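Probable ss-1,3-N-acetylglucosaminyltransferase (Staphylococcus aureus subsp. aureus N315, PDB 6H21) is probably a family 2 glycosyltransferase, with a GT-A-type glycosyltransferase domain joined to a TarS-like linker domain, modelled here with uridine-diphosphate-N-acetylglucosamine and manganese bound. Local coordinates at residues Ile168-Ser173 and Thr275-Arg280; Arg267-Gly272 and Asp316-Gln321; Thr38-Leu43 and Lys72-Leu77; Lys21-Met26 and Glu53-Asp58; Lys155-Lys160 and Ser214-Tyr219. One frame throughout, in Å; residues are numbered along the deposited sequence.

In the fold
Contact 4, buried in the GT-A sheet, pairs two parallel strands through regular backbone bonds and aliphatic side chains, with one Ser23-Glu53 bond at its edge. Contact 3 packs the helix between those strands against a surface loop; Ile39 also touches Met26 and Ile56 of contact 4, so both contacts serve one beta-alpha-beta unit. Contact 5, at another part of the same sheet, is partly buried, with a short antiparallel bridge followed by a polar side-chain network. Contacts 1 and 2 share helix 264-281, their centres about 12 Å apart. Contact 1 ties this linker helix to the GT-A loop before strand 177-179, whereas contact 2 stays within the linker. Like contact 3, each centres on a tyrosine ring packed on helix atoms.

Contact 1 of 5, residues Ile168-Ser173 and Thr275-Arg280; sequences IFYALS and TTRLLR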
# COMPACT_ATOMS: atom_id res chain seq x y z
N ILE C 168 23.43 16.64 -15.24
CA ILE C 168 23.19 18.07 -15.48
C ILE C 168 21.78 18.45 -15.02
O ILE C 168 21.57 19.59 -14.61
CB ILE C 168 23.47 18.45 -16.96
CG1 ILE C 168 24.88 18.03 -17.37
CG2 ILE C 168 23.25 19.94 -17.21
CD1 ILE C 168 25.31 18.55 -18.72
N PHE C 169 20.84 17.49 -15.01
CA PHE C 169 19.48 17.79 -14.53
C PHE C 169 19.43 18.09 -13.03
O PHE C 169 18.41 18.52 -12.53
CB PHE C 169 18.51 16.64 -14.82
CG PHE C 169 17.98 16.60 -16.23
CD1 PHE C 169 18.04 17.70 -17.06
CD2 PHE C 169 17.39 15.44 -16.71
CE1 PHE C 169 17.56 17.63 -18.36
CE2 PHE C 169 16.89 15.38 -18.00
CZ PHE C 169 16.95 16.48 -18.82
N TYR C 170 20.55 17.90 -12.32
CA TYR C 170 20.63 18.23 -10.90
C TYR C 170 21.38 19.55 -10.68
O TYR C 170 21.72 19.87 -9.56
CB TYR C 170 21.28 17.04 -10.16
CG TYR C 170 20.42 15.81 -10.22
CD1 TYR C 170 20.41 15.00 -11.34
CD2 TYR C 170 19.54 15.51 -9.19
CE1 TYR C 170 19.59 13.89 -11.43
CE2 TYR C 170 18.71 14.40 -9.26
CZ TYR C 170 18.73 13.59 -10.38
OH TYR C 170 17.92 12.50 -10.46
N ALA C 171 21.64 20.30 -11.75
CA ALA C 171 22.40 21.54 -11.70
C ALA C 171 21.85 22.51 -12.76
O ALA C 171 22.53 22.90 -13.70
CB ALA C 171 23.87 21.24 -11.93
N LEU C 172 20.59 22.91 -12.56
CA LEU C 172 19.82 23.58 -13.57
C LEU C 172 19.67 25.08 -13.29
O LEU C 172 18.89 25.75 -13.98
CB LEU C 172 18.45 22.89 -13.63
CG LEU C 172 18.43 21.54 -14.32
CD1 LEU C 172 17.02 20.98 -14.30
CD2 LEU C 172 18.96 21.61 -15.74
N SER C 173 20.44 25.63 -12.35
CA SER C 173 20.48 27.10 -12.18
C SER C 173 21.03 27.72 -13.47
O SER C 173 21.73 27.06 -14.23
CB SER C 173 21.29 27.54 -10.99
OG SER C 173 22.68 27.60 -11.30
N THR C 275 11.89 13.27 -14.61
CA THR C 275 10.88 12.82 -13.67
C THR C 275 11.55 12.35 -12.37
O THR C 275 11.09 12.67 -11.28
CB THR C 275 9.96 11.75 -14.28
OG1 THR C 275 9.25 12.30 -15.40
CG2 THR C 275 8.97 11.22 -13.26
N THR C 276 12.65 11.59 -12.49
CA THR C 276 13.43 11.12 -11.35
C THR C 276 13.92 12.32 -10.53
O THR C 276 13.74 12.36 -9.32
CB THR C 276 14.60 10.23 -11.78
OG1 THR C 276 14.07 9.13 -12.54
CG2 THR C 276 15.41 9.69 -10.62
N ARG C 277 14.52 13.30 -11.21
CA ARG C 277 14.99 14.52 -10.55
C ARG C 277 13.82 15.20 -9.81
O ARG C 277 14.00 15.68 -8.68
CB ARG C 277 15.64 15.46 -11.57
CG ARG C 277 16.07 16.80 -10.99
CD ARG C 277 15.06 17.89 -11.24
NE ARG C 277 15.19 18.94 -10.24
CZ ARG C 277 14.18 19.65 -9.75
NH1 ARG C 277 14.41 20.49 -8.75
NH2 ARG C 277 12.95 19.51 -10.24
N LEU C 278 12.65 15.27 -10.45
CA LEU C 278 11.49 15.95 -9.88
C LEU C 278 11.02 15.26 -8.59
O LEU C 278 10.71 15.89 -7.57
CB LEU C 278 10.39 15.98 -10.94
CG LEU C 278 9.10 16.67 -10.54
CD1 LEU C 278 9.33 18.13 -10.26
CD2 LEU C 278 8.04 16.50 -11.61
N LEU C 279 10.94 13.93 -8.64
CA LEU C 279 10.54 13.13 -7.48
C LEU C 279 11.58 13.23 -6.36
O LEU C 279 11.20 13.16 -5.20
CB LEU C 279 10.34 11.68 -7.93
CG LEU C 279 9.09 11.45 -8.78
CD1 LEU C 279 9.04 10.04 -9.31
CD2 LEU C 279 7.83 11.77 -7.98
N ARG C 280 12.86 13.44 -6.70
CA ARG C 280 13.96 13.50 -5.72
C ARG C 280 14.10 14.88 -5.06
O ARG C 280 14.45 14.96 -3.88
CB ARG C 280 15.29 13.13 -6.37
CG ARG C 280 15.57 11.63 -6.37
CD ARG C 280 16.95 11.28 -6.90
NE ARG C 280 17.04 9.83 -6.98
CZ ARG C 280 17.77 9.16 -7.87
NH1 ARG C 280 18.38 9.80 -8.86
NH2 ARG C 280 17.88 7.84 -7.74
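Arg280 NH1 donates to Tyr170 OH at 3.2 Å, and this is the hydrogen bond that joins the 3-10 turn at 168-170 to helix 264-281. The bond is somewhat bent, with an N-H...O angle of 143°, and the hydroxyl lies near the edge of the guanidinium, tilted modestly from its plane. An extended chain from CG to NE carries the Arg280 head to this point, while Thr276 CG2 rests over one guanidinium face and also lies 3.8 Å from Tyr170 OH. Between these ends the aliphatic stem of Arg277 covers the tyrosine ring. With chi1 at 176°, Arg277 CG is anti to the backbone N and sits over one face, 4.1 Å from the Tyr170 centroid, a CH-pi contact; the same CG lies 3.3 Å from Phe169 O. A bend at chi2 (-98°) then turns CD and the guanidinium. The Arg277 side chain also touches Gln200 of helix 198-207, and farther along the loop Ser173 touches the bound uridine-diphosphate-N-acetylglucosamine. Here the helix meets the turn mainly through methylene groups on an aromatic face, with one polar bond at the rim fixing where the phenol ends.

Contact 2 of 5, residues Arg267-Gly272 and Asp316-Gln321; sequences RHQLAG and DKYVTQ
In the region matching the TarS linker family, Tyr318, at the end of a 3-10 turn, lays its ring against Gln269 on helix 264-281. The CA of Gln269 stands over one face, 3.8 Å from the centroid of the Tyr318 ring and 22° off its normal, a CH-pi contact made by the helix backbone itself. The Gln269 side chain starts away from its backbone N (chi1 -177°) and crosses the ring at about a right angle, CG coming to 3.9 Å from Tyr318 CD1. From the preceding residue, His268 adds its CB, 4.0 Å from Tyr318 CE2. Lys317 CG lies over the opposite face, which leaves the ring held between lysine and helix. The backbones are closest at Gly272, whose CA is 4.7 Å from Tyr318 CA; a CB on Gly272 would point at Tyr318 CB, and its absence permits this close approach. Next along the loop, Val319 CG2 rests 3.6 Å from Gly272 O, a carbonyl that also accepts from Thr276 OG1. Polar ends are satisfied outside the pair: Tyr318 OH and Lys317 NZ both reach Glu265 OE2, while His268 ND1 bonds Tyr256 OH. The loop thus lies between helix 264-281, where Val319 touches Thr275 and Thr276, and helix 324-332, where Val319 and Asp316 touch Leu327; Leu270 and Ala271 pack against helix 242-256.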
# COMPACT_ATOMS: atom_id res chain seq x y z
N ARG C 267 14.18 11.09 -26.24
CA ARG C 267 13.29 12.05 -25.54
C ARG C 267 12.62 11.40 -24.32
O ARG C 267 12.54 12.01 -23.22
CB ARG C 267 12.28 12.62 -26.54
CG ARG C 267 12.91 13.53 -27.59
CD ARG C 267 11.98 13.76 -28.75
NE ARG C 267 12.48 14.77 -29.67
CZ ARG C 267 11.82 15.17 -30.75
NH1 ARG C 267 10.68 14.57 -31.08
NH2 ARG C 267 12.29 16.15 -31.49
N HIS C 268 12.11 10.17 -24.50
CA HIS C 268 11.53 9.38 -23.40
C HIS C 268 12.54 9.24 -22.26
O HIS C 268 12.19 9.36 -21.10
CB HIS C 268 11.08 7.99 -23.87
CG HIS C 268 9.94 7.97 -24.83
ND1 HIS C 268 8.90 8.88 -24.76
CD2 HIS C 268 9.66 7.15 -25.86
CE1 HIS C 268 8.04 8.63 -25.73
NE2 HIS C 268 8.48 7.56 -26.42
N GLN C 269 13.80 8.97 -22.61
CA GLN C 269 14.86 8.76 -21.63
C GLN C 269 15.11 10.07 -20.86
O GLN C 269 15.22 10.04 -19.65
CB GLN C 269 16.15 8.30 -22.28
CG GLN C 269 17.25 8.02 -21.27
CD GLN C 269 18.59 7.82 -21.93
OE1 GLN C 269 19.01 8.62 -22.78
NE2 GLN C 269 19.27 6.75 -21.55
N LEU C 270 15.23 11.19 -21.58
CA LEU C 270 15.49 12.47 -20.93
C LEU C 270 14.32 12.85 -20.00
O LEU C 270 14.53 13.36 -18.91
CB LEU C 270 15.72 13.53 -22.00
CG LEU C 270 17.06 13.44 -22.72
CD1 LEU C 270 17.05 14.30 -23.97
CD2 LEU C 270 18.20 13.82 -21.80
N ALA C 271 13.09 12.63 -20.48
CA ALA C 271 11.88 12.90 -19.75
C ALA C 271 11.81 12.06 -18.46
O ALA C 271 11.43 12.57 -17.41
CB ALA C 271 10.70 12.65 -20.65
N GLY C 272 12.21 10.78 -18.55
CA GLY C 272 12.28 9.88 -17.39
C GLY C 272 13.32 10.31 -16.37
O GLY C 272 13.12 10.24 -15.15
N ASP C 316 8.40 6.27 -18.38
CA ASP C 316 8.34 5.77 -17.02
C ASP C 316 9.39 4.68 -16.77
O ASP C 316 9.89 4.60 -15.69
CB ASP C 316 6.94 5.25 -16.66
CG ASP C 316 5.91 6.37 -16.56
OD1 ASP C 316 6.34 7.55 -16.66
OD2 ASP C 316 4.69 6.05 -16.32
N LYS C 317 9.70 3.85 -17.76
CA LYS C 317 10.70 2.80 -17.59
C LYS C 317 12.08 3.39 -17.32
O LYS C 317 12.95 2.68 -16.88
CB LYS C 317 10.76 1.88 -18.82
CG LYS C 317 11.19 2.51 -20.14
CD LYS C 317 11.17 1.49 -21.26
CE LYS C 317 11.42 2.06 -22.63
NZ LYS C 317 10.22 2.77 -23.14
N TYR C 318 12.28 4.69 -17.60
CA TYR C 318 13.57 5.32 -17.38
C TYR C 318 13.65 5.95 -15.99
O TYR C 318 14.67 6.48 -15.64
CB TYR C 318 13.85 6.33 -18.49
CG TYR C 318 14.05 5.67 -19.83
CD1 TYR C 318 15.19 4.92 -20.08
CD2 TYR C 318 13.09 5.76 -20.82
CE1 TYR C 318 15.39 4.29 -21.31
CE2 TYR C 318 13.27 5.14 -22.04
CZ TYR C 318 14.42 4.40 -22.29
OH TYR C 318 14.59 3.80 -23.50
N VAL C 319 12.59 5.87 -15.19
CA VAL C 319 12.59 6.45 -13.85
C VAL C 319 13.24 5.45 -12.89
O VAL C 319 12.98 4.25 -13.02
CB VAL C 319 11.15 6.77 -13.42
CG1 VAL C 319 11.05 7.17 -11.96
CG2 VAL C 319 10.53 7.82 -14.34
N THR C 320 14.04 5.92 -11.93
CA THR C 320 14.64 5.03 -10.95
C THR C 320 13.53 4.19 -10.29
O THR C 320 12.52 4.72 -9.85
CB THR C 320 15.53 5.81 -9.98
OG1 THR C 320 16.49 6.51 -10.78
CG2 THR C 320 16.29 4.91 -9.02
N GLN C 321 13.74 2.88 -10.21
CA GLN C 321 12.61 1.97 -10.02
C GLN C 321 12.04 2.05 -8.60
O GLN C 321 10.88 1.76 -8.43
CB GLN C 321 12.93 0.53 -10.44
CG GLN C 321 12.65 0.24 -11.92
CD GLN C 321 11.39 0.86 -12.50
OE1 GLN C 321 10.28 0.34 -12.31
NE2 GLN C 321 11.52 1.97 -13.21

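Contact 3 of 5, residues Thr38-Leu43 and Lys72-Leu77; sequences TISSVL and KKYKGL
Ile39 and Leu43, one helical turn apart, face Tyr74 and Leu77 of an irregular segment that includes a type I turn from Lys72 to Lys75; the backbones stay well apart, with CA atoms 8.9 Å from each other for Ile39 and Tyr74, so the gap is bridged mainly by side chains. The helix, 35-43, is the middle element of a beta-alpha-beta unit of the GT-A domain, and the segment leads from helix 66-72 toward strand 79-82. Tyr74 carries the contact. Ile39 CG2 stands above the middle of one ring face, 3.7 Å from the centroid and only 9° off the ring normal, a well-centred CH-pi contact. With CG1 beside the backbone N (chi1 -69°) and CG2 anti to it, both branches of Ile39 are directed to the ring: CG2 covers its centre and CD1, 3.9 Å from Tyr74 CE2, the CE2/CD2 side. Leu43 CD1 comes in obliquely at 3.6 Å from Tyr74 CD1. It also meets Leu77 CD1 loosely, at 4.4 Å, which makes a small apolar patch near the surface. Ile39 is meanwhile the buried end of the cluster, touching Met26 and Ile56 in the strands beneath the helix. Gly76 takes a positive phi where the segment turns, and Leu77 N bonds Tyr74 O. The phenol of Tyr74 is held by the helix start through His36 ND1, and His36 O is a partner of Ser40 OG. A water in the plane of the Tyr74 ring, at its edge, completes this polar rim: it donates to Ser40 OG at 2.8 Å and lies 2.9 Å from Tyr74 OH.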
# COMPACT_ATOMS: atom_id res chain seq x y z
N THR C 38 29.66 42.26 -4.28
CA THR C 38 29.36 41.46 -5.47
C THR C 38 29.92 42.18 -6.70
O THR C 38 30.54 41.56 -7.56
CB THR C 38 27.86 41.19 -5.62
OG1 THR C 38 27.44 40.33 -4.55
CG2 THR C 38 27.51 40.56 -6.94
N ILE C 39 29.70 43.50 -6.79
CA ILE C 39 30.16 44.27 -7.93
C ILE C 39 31.69 44.19 -7.99
O ILE C 39 32.26 44.00 -9.07
CB ILE C 39 29.63 45.71 -7.91
CG1 ILE C 39 28.13 45.75 -8.15
CG2 ILE C 39 30.37 46.57 -8.92
CD1 ILE C 39 27.50 47.11 -7.95
N SER C 40 32.34 44.37 -6.83
CA SER C 40 33.81 44.32 -6.74
C SER C 40 34.34 42.97 -7.25
O SER C 40 35.39 42.92 -7.89
CB SER C 40 34.27 44.61 -5.34
OG SER C 40 33.86 45.91 -4.91
N SER C 41 33.61 41.88 -6.96
CA SER C 41 34.03 40.55 -7.40
C SER C 41 33.98 40.46 -8.94
O SER C 41 34.76 39.72 -9.52
CB SER C 41 33.23 39.44 -6.74
OG SER C 41 32.01 39.16 -7.42
N VAL C 42 33.09 41.22 -9.58
CA VAL C 42 33.01 41.23 -11.05
C VAL C 42 34.08 42.16 -11.64
O VAL C 42 34.66 41.86 -12.70
CB VAL C 42 31.63 41.63 -11.57
CG1 VAL C 42 31.60 41.65 -13.10
CG2 VAL C 42 30.55 40.71 -11.03
N LEU C 43 34.34 43.30 -11.00
CA LEU C 43 35.27 44.27 -11.55
C LEU C 43 36.73 43.82 -11.37
O LEU C 43 37.59 44.29 -12.11
CB LEU C 43 35.01 45.65 -10.94
CG LEU C 43 33.69 46.29 -11.37
CD1 LEU C 43 33.59 47.71 -10.87
CD2 LEU C 43 33.52 46.24 -12.88
N LYS C 72 25.27 53.89 -8.85
CA LYS C 72 25.74 55.15 -9.48
C LYS C 72 27.24 55.39 -9.23
O LYS C 72 27.85 56.07 -10.02
CB LYS C 72 24.89 56.35 -9.04
CG LYS C 72 23.47 56.34 -9.61
N LYS C 73 27.81 54.81 -8.17
CA LYS C 73 29.25 54.93 -7.81
C LYS C 73 30.17 54.21 -8.83
O LYS C 73 31.39 54.37 -8.78
CB LYS C 73 29.54 54.35 -6.42
CG LYS C 73 28.77 55.00 -5.27
CD LYS C 73 28.80 56.52 -5.24
CE LYS C 73 27.78 57.11 -4.28
NZ LYS C 73 28.14 56.87 -2.86
N TYR C 74 29.58 53.42 -9.72
CA TYR C 74 30.33 52.67 -10.72
C TYR C 74 30.00 53.16 -12.14
O TYR C 74 30.37 52.52 -13.11
CB TYR C 74 30.02 51.17 -10.55
CG TYR C 74 30.44 50.61 -9.22
CD1 TYR C 74 31.73 50.14 -9.02
CD2 TYR C 74 29.56 50.53 -8.16
CE1 TYR C 74 32.14 49.63 -7.80
CE2 TYR C 74 29.94 50.02 -6.93
CZ TYR C 74 31.24 49.56 -6.75
OH TYR C 74 31.63 49.04 -5.56
N LYS C 75 29.35 54.32 -12.26
CA LYS C 75 28.98 54.84 -13.57
C LYS C 75 30.25 55.01 -14.42
O LYS C 75 31.31 55.46 -13.94
CB LYS C 75 28.20 56.16 -13.50
CG LYS C 75 27.20 56.35 -14.63
N GLY C 76 30.15 54.58 -15.68
CA GLY C 76 31.28 54.58 -16.57
C GLY C 76 32.07 53.28 -16.54
O GLY C 76 32.93 53.10 -17.40
N LEU C 77 31.82 52.41 -15.54
CA LEU C 77 32.54 51.11 -15.41
C LEU C 77 31.58 49.93 -15.63
O LEU C 77 32.02 48.79 -15.72
CB LEU C 77 33.17 50.99 -14.01
CG LEU C 77 34.15 52.08 -13.58
CD1 LEU C 77 34.80 51.70 -12.26
CD2 LEU C 77 35.20 52.34 -14.64
O HOH W 1 34.53 48.51 -5.60

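Contact 4 of 5, residues Lys21-Met26 and Glu53-Asp58; sequences KVSVIM and ELIIID
Strands 22-28 and 52-58 pair in parallel with Val24 beside Leu54 and Met26 beside Ile56, joined through helix 35-43 as a beta-alpha-beta unit of the GT-A sheet. Five backbone hydrogen bonds zip the strands together. Val24 and Met26 each use both N and O, Val24 bonding Glu53 O and Ile55 N, and Met26 bonding Ile55 O and Ile57 N. The shortest is Ile55 N to Val24 O at 2.7 Å. Four CA-H...O contacts fill in between. The polar side-chain bond lies at the strand start, on the face with Ile25 and Ile55: Ser23 OG donates to Glu53 OE2 at a short 2.5 Å, OE2 accepting on its anti lone pair, away from OE1. Ser101 OG is a second partner of Ser23 OG. Glu53 reaches the serine with CG wedged between its own N and C (chi1 56°), and its OE1 pairs with Arg79. Ile25 CG1 meets Ile55 CD1 loosely on this face. The closer apolar contacts lie on the other, against helix 35-43. Val24 CG1 meets Leu54 CD1 at 3.8 Å. Met26, about 5 Å from the bound uridine-diphosphate-N-acetylglucosamine, runs alongside Ile56, and a turn at chi3 (67°) brings its CE within 3.8 Å of Ile56 CG1.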
# COMPACT_ATOMS: atom_id res chain seq x y z
N LYS C 21 33.65 39.51 -25.15
CA LYS C 21 33.68 38.07 -24.92
C LYS C 21 32.52 37.65 -24.01
O LYS C 21 31.94 36.57 -24.20
CB LYS C 21 35.00 37.65 -24.28
CG LYS C 21 36.24 37.81 -25.15
CD LYS C 21 37.51 37.43 -24.42
CE LYS C 21 38.74 37.44 -25.30
NZ LYS C 21 39.94 37.01 -24.55
N VAL C 22 32.22 38.48 -23.00
CA VAL C 22 31.26 38.16 -21.93
C VAL C 22 30.52 39.41 -21.46
O VAL C 22 31.14 40.44 -21.18
CB VAL C 22 31.96 37.49 -20.73
CG1 VAL C 22 30.96 37.14 -19.64
CG2 VAL C 22 32.77 36.27 -21.13
N SER C 23 29.19 39.28 -21.35
CA SER C 23 28.31 40.15 -20.56
C SER C 23 27.87 39.43 -19.28
O SER C 23 27.14 38.44 -19.35
CB SER C 23 27.10 40.57 -21.35
OG SER C 23 27.46 41.29 -22.51
N VAL C 24 28.26 39.96 -18.11
CA VAL C 24 27.68 39.54 -16.85
C VAL C 24 26.36 40.31 -16.66
O VAL C 24 26.35 41.54 -16.71
CB VAL C 24 28.64 39.75 -15.67
CG1 VAL C 24 28.05 39.26 -14.36
CG2 VAL C 24 29.98 39.08 -15.93
N ILE C 25 25.27 39.57 -16.48
CA ILE C 25 23.93 40.11 -16.33
C ILE C 25 23.51 39.90 -14.87
O ILE C 25 23.34 38.77 -14.43
CB ILE C 25 22.96 39.45 -17.32
CG1 ILE C 25 23.41 39.67 -18.77
CG2 ILE C 25 21.53 39.93 -17.09
CD1 ILE C 25 22.60 38.93 -19.81
N MET C 26 23.36 41.01 -14.14
CA MET C 26 23.06 40.97 -12.72
C MET C 26 21.80 41.79 -12.42
O MET C 26 21.85 43.01 -12.41
CB MET C 26 24.22 41.53 -11.89
CG MET C 26 24.00 41.43 -10.40
SD MET C 26 25.41 42.02 -9.44
CE MET C 26 25.40 43.77 -9.84
N GLU C 53 31.77 43.09 -19.88
CA GLU C 53 30.97 44.14 -19.30
C GLU C 53 30.12 43.54 -18.19
O GLU C 53 29.77 42.37 -18.23
CB GLU C 53 30.09 44.81 -20.36
CG GLU C 53 29.17 43.86 -21.12
CD GLU C 53 28.36 44.49 -22.25
OE1 GLU C 53 28.53 45.69 -22.51
OE2 GLU C 53 27.56 43.78 -22.87
N LEU C 54 29.76 44.38 -17.23
CA LEU C 54 28.74 44.06 -16.28
C LEU C 54 27.51 44.91 -16.61
O LEU C 54 27.60 46.15 -16.72
CB LEU C 54 29.29 44.36 -14.89
CG LEU C 54 28.26 44.33 -13.77
CD1 LEU C 54 27.64 42.95 -13.64
CD2 LEU C 54 28.89 44.77 -12.47
N ILE C 55 26.39 44.23 -16.85
CA ILE C 55 25.09 44.87 -17.07
C ILE C 55 24.28 44.69 -15.80
O ILE C 55 23.92 43.58 -15.46
CB ILE C 55 24.36 44.27 -18.30
CG1 ILE C 55 25.22 44.28 -19.56
CG2 ILE C 55 23.03 44.98 -18.52
CD1 ILE C 55 24.64 43.51 -20.73
N ILE C 56 23.99 45.79 -15.10
CA ILE C 56 23.14 45.77 -13.91
C ILE C 56 21.73 46.22 -14.30
O ILE C 56 21.53 47.32 -14.83
CB ILE C 56 23.72 46.64 -12.78
CG1 ILE C 56 25.21 46.37 -12.55
CG2 ILE C 56 22.89 46.45 -11.51
CD1 ILE C 56 25.86 47.30 -11.54
N ILE C 57 20.74 45.36 -14.02
CA ILE C 57 19.35 45.71 -14.23
C ILE C 57 18.66 45.78 -12.88
O ILE C 57 18.43 44.77 -12.27
CB ILE C 57 18.66 44.69 -15.14
CG1 ILE C 57 19.50 44.34 -16.37
CG2 ILE C 57 17.27 45.21 -15.51
CD1 ILE C 57 19.65 45.48 -17.34
N ASP C 58 18.28 46.99 -12.44
CA ASP C 58 17.64 47.15 -11.15
C ASP C 58 16.12 47.04 -11.28
O ASP C 58 15.49 47.80 -12.02
CB ASP C 58 18.02 48.46 -10.47
CG ASP C 58 17.40 48.56 -9.10
OD1 ASP C 58 17.85 47.82 -8.19
OD2 ASP C 58 16.42 49.31 -8.97

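Contact 5 of 5, residues Lys155-Lys160 and Ser214-Tyr219; sequences KGNVAK and SIKTDY
With chi1 at -64°, Asn157 sets its amide beside its own backbone N and across to Thr217, whose OG1 is turned between its N and carbonyl carbon (chi1 64°) to meet it. Both donors of Thr217 then grip Asn157 OD1: the hydroxyl OG1 at 2.6 Å and the backbone N at 2.8 Å, arriving from opposite faces of the amide plane. The other end of the amide is fixed as well, since Asn157 ND2 donates to Asp218 OD1 at 2.8 Å, in the amide plane and on the syn side of the carboxylate. That oxygen takes a second donor, Lys216 NZ at 2.7 Å, which comes from the opposite face, well above the carboxylate plane, and forms a salt bridge. Gripped at both ends, the Asn157 amide has its flip defined, and the ammonium probably helps to stabilise the negative charge of Asp218. Alongside this network the backbones form a single antiparallel bridge, a hydrogen-bonded pair in which Val158 N to Ile215 O and Ile215 N to Val158 O are both 2.9 Å. At its far end Ser214 OG donates to Ala159 O at 2.6 Å, and Ser132 OG is a further partner of this hydroxyl. The loop 155-160 thus borders strand 213-216, whose Ser214 and Lys216 also bond the backbone of the parallel strand 134-142, while Tyr126 of helix 119-129 touches Asn157, Ala159, Ser214 and Lys216.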
# COMPACT_ATOMS: atom_id res chain seq x y z
N LYS C 155 33.83 14.41 -11.56
CA LYS C 155 34.74 13.73 -12.51
C LYS C 155 35.85 14.69 -12.99
O LYS C 155 36.59 14.36 -13.91
CB LYS C 155 33.96 13.17 -13.70
CG LYS C 155 32.68 12.43 -13.32
CD LYS C 155 32.16 11.50 -14.39
CE LYS C 155 30.92 10.76 -13.94
NZ LYS C 155 30.64 9.58 -14.79
N GLY C 156 35.98 15.84 -12.34
CA GLY C 156 36.89 16.88 -12.77
C GLY C 156 36.37 17.56 -14.02
O GLY C 156 35.15 17.55 -14.28
N ASN C 157 37.29 18.12 -14.80
CA ASN C 157 36.97 18.88 -16.00
C ASN C 157 36.45 17.94 -17.09
O ASN C 157 36.99 16.85 -17.29
CB ASN C 157 38.18 19.66 -16.51
CG ASN C 157 38.65 20.71 -15.52
OD1 ASN C 157 37.96 21.02 -14.56
ND2 ASN C 157 39.83 21.26 -15.77
N VAL C 158 35.41 18.39 -17.79
CA VAL C 158 34.75 17.64 -18.85
C VAL C 158 34.50 18.57 -20.04
O VAL C 158 33.70 19.50 -19.94
CB VAL C 158 33.41 17.05 -18.37
CG1 VAL C 158 32.69 16.34 -19.50
CG2 VAL C 158 33.60 16.12 -17.17
N ALA C 159 35.12 18.25 -21.17
CA ALA C 159 35.12 19.14 -22.33
C ALA C 159 33.78 19.06 -23.06
O ALA C 159 33.24 20.08 -23.49
CB ALA C 159 36.28 18.79 -23.24
N LYS C 160 33.27 17.83 -23.21
CA LYS C 160 31.99 17.55 -23.84
C LYS C 160 31.17 16.65 -22.91
O LYS C 160 31.31 15.42 -22.93
CB LYS C 160 32.19 16.88 -25.21
CG LYS C 160 32.96 17.68 -26.25
CD LYS C 160 32.14 18.72 -27.01
N SER C 214 30.38 22.10 -21.30
CA SER C 214 31.68 21.92 -20.66
C SER C 214 31.57 22.19 -19.15
O SER C 214 30.79 23.03 -18.74
CB SER C 214 32.72 22.80 -21.33
OG SER C 214 32.80 22.48 -22.72
N ILE C 215 32.38 21.48 -18.37
CA ILE C 215 32.38 21.56 -16.91
C ILE C 215 33.81 21.85 -16.46
O ILE C 215 34.73 21.07 -16.77
CB ILE C 215 31.86 20.25 -16.27
CG1 ILE C 215 30.40 19.96 -16.66
CG2 ILE C 215 32.05 20.27 -14.76
CD1 ILE C 215 30.01 18.52 -16.53
N LYS C 216 33.97 22.94 -15.70
CA LYS C 216 35.26 23.42 -15.26
C LYS C 216 35.29 23.41 -13.72
O LYS C 216 34.38 23.93 -13.09
CB LYS C 216 35.49 24.78 -15.93
CG LYS C 216 36.90 25.33 -15.87
CD LYS C 216 37.89 24.64 -16.77
CE LYS C 216 39.11 25.49 -17.09
NZ LYS C 216 40.08 25.48 -15.97
N THR C 217 36.34 22.82 -13.14
CA THR C 217 36.35 22.42 -11.72
C THR C 217 37.63 22.84 -10.97
O THR C 217 37.80 22.47 -9.81
CB THR C 217 36.19 20.90 -11.60
OG1 THR C 217 37.32 20.26 -12.19
CG2 THR C 217 34.93 20.38 -12.26
N ASP C 218 38.52 23.60 -11.62
CA ASP C 218 39.85 23.89 -11.07
C ASP C 218 39.75 24.73 -9.79
O ASP C 218 40.52 24.54 -8.85
CB ASP C 218 40.74 24.60 -12.09
CG ASP C 218 41.07 23.75 -13.30
OD1 ASP C 218 40.14 23.48 -14.10
OD2 ASP C 218 42.25 23.35 -13.42
N TYR C 219 38.78 25.66 -9.76
CA TYR C 219 38.50 26.49 -8.58
C TYR C 219 36.99 26.45 -8.29
O TYR C 219 36.20 25.97 -9.12
CB TYR C 219 38.94 27.94 -8.81
CG TYR C 219 40.41 28.08 -9.14
CD1 TYR C 219 40.85 27.93 -10.44
CD2 TYR C 219 41.35 28.33 -8.15
CE1 TYR C 219 42.19 28.03 -10.76
CE2 TYR C 219 42.71 28.42 -8.46
CZ TYR C 219 43.12 28.26 -9.77
OH TYR C 219 44.43 28.35 -10.12